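Local coordinates for quinone oxidoreductase (Thermus thermophilus, PDB 1IZ0), which probably catalyses the NADPH-dependent reduction of quinones, as a member of the medium-chain dehydrogenase/reductase superfamily, at residues 2-13 with 279-287. Sequence-based numbering, arbitrary orientation.
Sequences KAWVLKRLGGPL and FAEAEAAFR
W4 and F279 pair edge-to-face where the N-terminal beta hairpin (strands 2-6 and 13-17) packs on the 3-10 segment 279-280 and the start of helix 282-288 in the GroES-like domain of this medium-chain dehydrogenase/reductase fold. W4 directs the edge of its five-membered ring at the F279 face, planes at 52°; W4 CD1 is 3.5 Å from F279 CZ. W4 NE1 also donates to F279 O, bent at 140° and from above the carbonyl plane, while A282 N reaches that oxygen from the opposite face. The CB of A282 sits over the indole as a CH-pi contact, 3.5 Å from the five-ring centroid. K2 runs extended past F279, K2 CD 3.6 Å from F279 CE1.

At the other end L13 can be traced outward from its CB, which lies near E283 OE2, to CG near E283 OE1. Its first torsion sets CG beside the backbone N, and the trans second torsion (172°) extends CD1 to E283 OE1, A282 CB and F286 CD2, the last at 3.7 Å. E283, bent at chi2, turns its carboxylate back to the hairpin; OE1 forms a salt bridge with R45 of helix 39-46, and OE2 accepts a nearly straight bond from L13 N at 2.9 Å, met from above the carboxylate plane.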
loop_
_atom_site.group_PDB
_atom_site.type_symbol
_atom_site.label_atom_id
_atom_site.label_comp_id
_atom_site.label_asym_id
_atom_site.label_seq_id
_atom_site.Cartn_x
_atom_site.Cartn_y
_atom_site.Cartn_z
ATOM N N LYS A 2 -14.322 -19.186 12.612
ATOM C CA LYS A 2 -13.541 -18.388 13.537
ATOM C C LYS A 2 -13.283 -17.040 12.869
ATOM O O LYS A 2 -13.188 -16.950 11.644
ATOM C CB LYS A 2 -12.220 -19.100 13.863
ATOM C CG LYS A 2 -11.350 -19.411 12.648
ATOM C CD LYS A 2 -10.061 -20.175 13.020
ATOM C CE LYS A 2 -9.170 -20.394 11.789
ATOM N NZ LYS A 2 -7.920 -21.162 12.073
ATOM N N ALA A 3 -13.186 -15.986 13.668
ATOM C CA ALA A 3 -12.938 -14.661 13.115
ATOM C C ALA A 3 -12.557 -13.685 14.205
ATOM O O ALA A 3 -12.912 -13.872 15.369
ATOM C CB ALA A 3 -14.180 -14.156 12.387
ATOM N N TRP A 4 -11.828 -12.642 13.822
ATOM C CA TRP A 4 -11.429 -11.615 14.769
ATOM C C TRP A 4 -12.402 -10.456 14.644
ATOM O O TRP A 4 -12.685 -9.974 13.543
ATOM C CB TRP A 4 -10.001 -11.134 14.497
ATOM C CG TRP A 4 -8.954 -12.128 14.904
ATOM C CD1 TRP A 4 -8.278 -12.993 14.091
ATOM C CD2 TRP A 4 -8.464 -12.360 16.231
ATOM N NE1 TRP A 4 -7.393 -13.747 14.829
ATOM C CE2 TRP A 4 -7.485 -13.378 16.144
ATOM C CE3 TRP A 4 -8.756 -11.805 17.486
ATOM C CZ2 TRP A 4 -6.794 -13.854 17.267
ATOM C CZ3 TRP A 4 -8.065 -12.280 18.605
ATOM C CH2 TRP A 4 -7.094 -13.295 18.483
ATOM N N VAL A 5 -12.930 -10.021 15.780
ATOM C CA VAL A 5 -13.881 -8.926 15.787
ATOM C C VAL A 5 -13.438 -7.832 16.737
ATOM O O VAL A 5 -12.942 -8.106 17.831
ATOM C CB VAL A 5 -15.281 -9.415 16.208
ATOM C CG1 VAL A 5 -16.276 -8.260 16.153
ATOM C CG2 VAL A 5 -15.730 -10.537 15.285
ATOM N N LEU A 6 -13.611 -6.592 16.300
ATOM C CA LEU A 6 -13.258 -5.427 17.099
ATOM C C LEU A 6 -14.597 -4.852 17.562
ATOM O O LEU A 6 -15.368 -4.333 16.756
ATOM C CB LEU A 6 -12.492 -4.425 16.225
ATOM C CG LEU A 6 -11.764 -3.191 16.789
ATOM C CD1 LEU A 6 -12.704 -2.022 16.845
ATOM C CD2 LEU A 6 -11.161 -3.497 18.146
ATOM N N LYS A 7 -14.887 -4.974 18.854
ATOM C CA LYS A 7 -16.148 -4.477 19.397
ATOM C C LYS A 7 -16.118 -3.018 19.836
ATOM O O LYS A 7 -17.164 -2.385 19.978
ATOM C CB LYS A 7 -16.599 -5.375 20.554
ATOM C CG LYS A 7 -16.983 -6.773 20.082
ATOM C CD LYS A 7 -17.384 -7.691 21.222
ATOM C CE LYS A 7 -17.793 -9.057 20.684
ATOM N NZ LYS A 7 -18.112 -10.013 21.783
ATOM N N ARG A 8 -14.925 -2.476 20.044
ATOM C CA ARG A 8 -14.805 -1.081 20.454
ATOM C C ARG A 8 -13.566 -0.434 19.849
ATOM O O ARG A 8 -12.483 -1.025 19.839
ATOM C CB ARG A 8 -14.724 -0.961 21.985
ATOM C CG ARG A 8 -15.922 -1.515 22.763
ATOM C CD ARG A 8 -15.785 -1.211 24.256
ATOM N NE ARG A 8 -14.514 -1.705 24.779
ATOM C CZ ARG A 8 -14.254 -2.986 25.027
ATOM N NH1 ARG A 8 -15.186 -3.907 24.810
ATOM N NH2 ARG A 8 -13.057 -3.346 25.467
ATOM N N LEU A 9 -13.729 0.782 19.339
ATOM C CA LEU A 9 -12.608 1.510 18.772
ATOM C C LEU A 9 -11.586 1.680 19.891
ATOM O O LEU A 9 -11.946 1.987 21.030
ATOM C CB LEU A 9 -13.078 2.878 18.267
ATOM C CG LEU A 9 -13.385 3.040 16.769
ATOM C CD1 LEU A 9 -13.862 1.749 16.161
ATOM C CD2 LEU A 9 -14.413 4.144 16.589
ATOM N N GLY A 10 -10.316 1.463 19.577
ATOM C CA GLY A 10 -9.285 1.601 20.589
ATOM C C GLY A 10 -9.270 0.426 21.548
ATOM O O GLY A 10 -8.462 0.388 22.476
ATOM N N GLY A 11 -10.163 -0.534 21.327
ATOM C CA GLY A 11 -10.230 -1.703 22.186
ATOM C C GLY A 11 -9.448 -2.884 21.623
ATOM O O GLY A 11 -8.796 -2.763 20.578
ATOM N N PRO A 12 -9.504 -4.052 22.283
ATOM C CA PRO A 12 -8.783 -5.240 21.820
ATOM C C PRO A 12 -9.589 -6.045 20.811
ATOM O O PRO A 12 -10.790 -5.841 20.663
ATOM C CB PRO A 12 -8.560 -6.014 23.114
ATOM C CG PRO A 12 -9.889 -5.825 23.797
ATOM C CD PRO A 12 -10.213 -4.337 23.551
ATOM N N LEU A 13 -8.925 -6.965 20.125
ATOM C CA LEU A 13 -9.588 -7.825 19.148
ATOM C C LEU A 13 -10.078 -9.054 19.896
ATOM O O LEU A 13 -9.540 -9.387 20.949
ATOM C CB LEU A 13 -8.595 -8.274 18.073
ATOM C CG LEU A 13 -8.002 -7.203 17.152
ATOM C CD1 LEU A 13 -6.907 -7.826 16.301
ATOM C CD2 LEU A 13 -9.097 -6.616 16.276
ATOM N N PHE A 279 -2.740 -16.911 12.172
ATOM C CA PHE A 279 -4.052 -16.371 12.499
ATOM C C PHE A 279 -4.172 -16.014 13.981
ATOM O O PHE A 279 -4.649 -14.933 14.342
ATOM C CB PHE A 279 -5.118 -17.398 12.127
ATOM C CG PHE A 279 -6.518 -16.872 12.196
ATOM C CD1 PHE A 279 -7.406 -17.347 13.156
ATOM C CD2 PHE A 279 -6.957 -15.915 11.291
ATOM C CE1 PHE A 279 -8.714 -16.874 13.209
ATOM C CE2 PHE A 279 -8.264 -15.438 11.338
ATOM C CZ PHE A 279 -9.142 -15.918 12.297
ATOM N N ALA A 280 -3.723 -16.932 14.829
ATOM C CA ALA A 280 -3.777 -16.760 16.272
ATOM C C ALA A 280 -3.065 -15.513 16.801
ATOM O O ALA A 280 -3.429 -14.997 17.860
ATOM C CB ALA A 280 -3.207 -18.010 16.953
ATOM N N GLU A 281 -2.062 -15.027 16.075
ATOM C CA GLU A 281 -1.307 -13.852 16.515
ATOM C C GLU A 281 -1.719 -12.512 15.903
ATOM O O GLU A 281 -0.903 -11.597 15.774
ATOM C CB GLU A 281 0.187 -14.098 16.283
ATOM C CG GLU A 281 0.761 -15.158 17.222
ATOM C CD GLU A 281 2.163 -15.598 16.844
ATOM O OE1 GLU A 281 3.026 -14.722 16.611
ATOM O OE2 GLU A 281 2.405 -16.826 16.796
ATOM N N ALA A 282 -2.997 -12.381 15.565
ATOM C CA ALA A 282 -3.519 -11.154 14.972
ATOM C C ALA A 282 -3.096 -9.870 15.691
ATOM O O ALA A 282 -2.650 -8.914 15.050
ATOM C CB ALA A 282 -5.040 -11.223 14.908
ATOM N N GLU A 283 -3.254 -9.831 17.012
ATOM C CA GLU A 283 -2.890 -8.636 17.763
ATOM C C GLU A 283 -1.427 -8.295 17.535
ATOM O O GLU A 283 -1.074 -7.134 17.337
ATOM C CB GLU A 283 -3.174 -8.825 19.259
ATOM C CG GLU A 283 -4.658 -8.751 19.604
ATOM C CD GLU A 283 -5.197 -7.322 19.591
ATOM O OE1 GLU A 283 -4.796 -6.527 18.711
ATOM O OE2 GLU A 283 -6.035 -6.996 20.460
ATOM N N ALA A 284 -0.576 -9.313 17.553
ATOM C CA ALA A 284 0.848 -9.112 17.330
ATOM C C ALA A 284 1.091 -8.484 15.950
ATOM O O ALA A 284 1.885 -7.546 15.817
ATOM C CB ALA A 284 1.585 -10.450 17.436
ATOM N N ALA A 285 0.404 -8.998 14.928
ATOM C CA ALA A 285 0.559 -8.484 13.565
ATOM C C ALA A 285 0.197 -7.005 13.482
ATOM O O ALA A 285 0.860 -6.239 12.789
ATOM C CB ALA A 285 -0.300 -9.286 12.599
ATOM N N PHE A 286 -0.860 -6.608 14.183
ATOM C CA PHE A 286 -1.286 -5.212 14.199
ATOM C C PHE A 286 -0.220 -4.317 14.822
ATOM O O PHE A 286 -0.045 -3.171 14.401
ATOM C CB PHE A 286 -2.602 -5.064 14.965
ATOM C CG PHE A 286 -3.821 -5.085 14.078
ATOM C CD1 PHE A 286 -4.209 -3.939 13.379
ATOM C CD2 PHE A 286 -4.563 -6.254 13.914
ATOM C CE1 PHE A 286 -5.319 -3.958 12.530
ATOM C CE2 PHE A 286 -5.673 -6.283 13.069
ATOM C CZ PHE A 286 -6.050 -5.129 12.374
ATOM N N ARG A 287 0.487 -4.831 15.829
ATOM C CA ARG A 287 1.543 -4.050 16.472
ATOM C C ARG A 287 2.733 -3.930 15.524
ATOM O O ARG A 287 3.435 -2.920 15.526
ATOM C CB ARG A 287 1.993 -4.704 17.788
ATOM C CG ARG A 287 0.978 -4.599 18.934
ATOM C CD ARG A 287 1.555 -5.110 20.262
ATOM N NE ARG A 287 1.068 -6.446 20.621
ATOM C CZ ARG A 287 1.825 -7.539 20.645
ATOM N NH1 ARG A 287 3.115 -7.463 20.333
ATOM N NH2 ARG A 287 1.294 -8.710 20.977
HETATM O O HOH W 1 -6.880 -10.038 21.804
#